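Dmd discriminator of mRNA degradation (Enterobacteria phage RB69, PDB 5I8J) acts as a phage antitoxin that probably binds and neutralises the bacterial toxin RnlA, an RNA-degrading enzyme, so protecting phage messages. Local coordinates at residues I33-V36 / T37-A41. Sequence-based numbering, arbitrary orientation.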
loop_
_atom_site.group_PDB
_atom_site.type_symbol
_atom_site.label_atom_id
_atom_site.label_comp_id
_atom_site.label_asym_id
_atom_site.label_seq_id
_atom_site.Cartn_x
_atom_site.Cartn_y
_atom_site.Cartn_z
ATOM N N ILE A 33 5.103 12.212 10.441
ATOM C CA ILE A 33 4.860 10.970 9.715
ATOM C C ILE A 33 5.002 9.772 10.651
ATOM O O ILE A 33 4.155 8.866 10.662
ATOM C CB ILE A 33 5.821 10.831 8.525
ATOM C CG1 ILE A 33 5.553 11.944 7.508
ATOM C CG2 ILE A 33 5.641 9.480 7.855
ATOM C CD1 ILE A 33 6.639 12.103 6.470
ATOM N N GLU A 34 6.059 9.779 11.459
ATOM C CA GLU A 34 6.266 8.673 12.399
ATOM C C GLU A 34 5.153 8.595 13.443
ATOM O O GLU A 34 4.647 7.502 13.745
ATOM C CB GLU A 34 7.636 8.794 13.079
ATOM C CG GLU A 34 8.806 8.527 12.132
ATOM C CD GLU A 34 10.164 8.545 12.829
ATOM O OE1 GLU A 34 10.209 8.535 14.074
ATOM O OE2 GLU A 34 11.187 8.562 12.120
ATOM N N TRP A 35 4.776 9.741 14.008
ATOM C CA TRP A 35 3.737 9.768 15.041
ATOM C C TRP A 35 2.408 9.272 14.474
ATOM O O TRP A 35 1.718 8.469 15.088
ATOM C CB TRP A 35 3.558 11.178 15.636
ATOM C CG TRP A 35 2.740 11.136 16.890
ATOM C CD1 TRP A 35 3.207 11.005 18.168
ATOM C CD2 TRP A 35 1.309 11.151 16.986
ATOM N NE1 TRP A 35 2.156 10.964 19.054
ATOM C CE2 TRP A 35 0.982 11.050 18.356
ATOM C CE3 TRP A 35 0.273 11.254 16.050
ATOM C CZ2 TRP A 35 -0.336 11.051 18.812
ATOM C CZ3 TRP A 35 -1.039 11.261 16.511
ATOM C CH2 TRP A 35 -1.330 11.154 17.874
ATOM N N VAL A 36 2.059 9.754 13.289
ATOM C CA VAL A 36 0.811 9.360 12.649
ATOM C C VAL A 36 0.826 7.855 12.386
ATOM O O VAL A 36 -0.185 7.172 12.597
ATOM C CB VAL A 36 0.581 10.154 11.342
ATOM C CG1 VAL A 36 -0.547 9.551 10.519
ATOM C CG2 VAL A 36 0.252 11.596 11.689
ATOM N N THR A 37 1.981 7.340 11.987
ATOM C CA THR A 37 2.120 5.902 11.717
ATOM C C THR A 37 1.911 5.095 12.991
ATOM O O THR A 37 1.161 4.114 13.012
ATOM C CB THR A 37 3.493 5.572 11.115
ATOM O OG1 THR A 37 3.651 6.285 9.877
ATOM C CG2 THR A 37 3.616 4.065 10.842
ATOM N N VAL A 38 2.568 5.525 14.065
ATOM C CA VAL A 38 2.475 4.817 15.331
ATOM C C VAL A 38 1.049 4.849 15.843
ATOM O O VAL A 38 0.534 3.843 16.328
ATOM C CB VAL A 38 3.435 5.414 16.373
ATOM C CG1 VAL A 38 3.136 4.873 17.774
ATOM C CG2 VAL A 38 4.873 5.150 15.957
ATOM N N GLN A 39 0.399 6.002 15.727
ATOM C CA GLN A 39 -0.973 6.133 16.201
ATOM C C GLN A 39 -1.913 5.233 15.411
ATOM O O GLN A 39 -2.742 4.529 15.984
ATOM C CB GLN A 39 -1.426 7.595 16.110
ATOM C CG GLN A 39 -2.898 7.831 16.447
ATOM C CD GLN A 39 -3.245 7.609 17.911
ATOM O OE1 GLN A 39 -2.405 7.225 18.724
ATOM N NE2 GLN A 39 -4.502 7.855 18.251
ATOM N N LEU A 40 -1.779 5.259 14.089
ATOM C CA LEU A 40 -2.588 4.394 13.237
ATOM C C LEU A 40 -2.405 2.931 13.615
ATOM O O LEU A 40 -3.374 2.176 13.724
ATOM C CB LEU A 40 -2.218 4.592 11.764
ATOM C CG LEU A 40 -3.050 5.556 10.929
ATOM C CD1 LEU A 40 -2.506 5.575 9.504
ATOM C CD2 LEU A 40 -4.521 5.139 10.947
ATOM N N ALA A 41 -1.158 2.537 13.837
ATOM C CA ALA A 41 -0.880 1.139 14.116
ATOM C C ALA A 41 -1.427 0.769 15.487
ATOM O O ALA A 41 -2.064 -0.271 15.650
ATOM C CB ALA A 41 0.609 0.863 14.024
#
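Two donors of Thr37 converge on the carbonyl oxygen of Ile33. The backbone N of Thr37 makes the ordinary helical bond, 3.0 Å to Ile33 O. The hydroxyl OG1 of Thr37 adds a second one, 2.7 Å to that same Ile33 O. They arrive from opposite faces of the carbonyl plane, the hydroxyl tilted about 35° from it. What lets the hydroxyl fold back is its place beside the backbone N (chi1 -60°), one turn after the acceptor. Thr37 is buried, so this bond gives its hydroxyl a partner inside the chain, while its side chain packs against Phe10, Ala50, Phe58 and Ala60 of the sheet that the helix packs on.

The next three carbonyls each receive one backbone N-H from four residues on: Val38 N to Glu34 O, Gln39 N to Trp35 O and Leu40 N to Val36 O, all at 2.9 Å and nearly straight. The carboxylate of Glu34 finds its charge partner a turn earlier, where OE2 forms a salt bridge with Arg30.

On the outer side, Trp35 and Gln39 run alongside each other. CB of Gln39 sits over one face of the indole, off toward its rim, 4.0 Å from the centroid of the Trp35 six-membered ring, a CH-pi contact. CG of Gln39 runs anti to the backbone N, the chain bends at chi2, and the amide lies within 14° of the indole plane.

Together these are i to i+4 contacts of a regular alpha-helix, here helix 30-44, laid with one side across a face of Dmd's four-stranded antiparallel sheet.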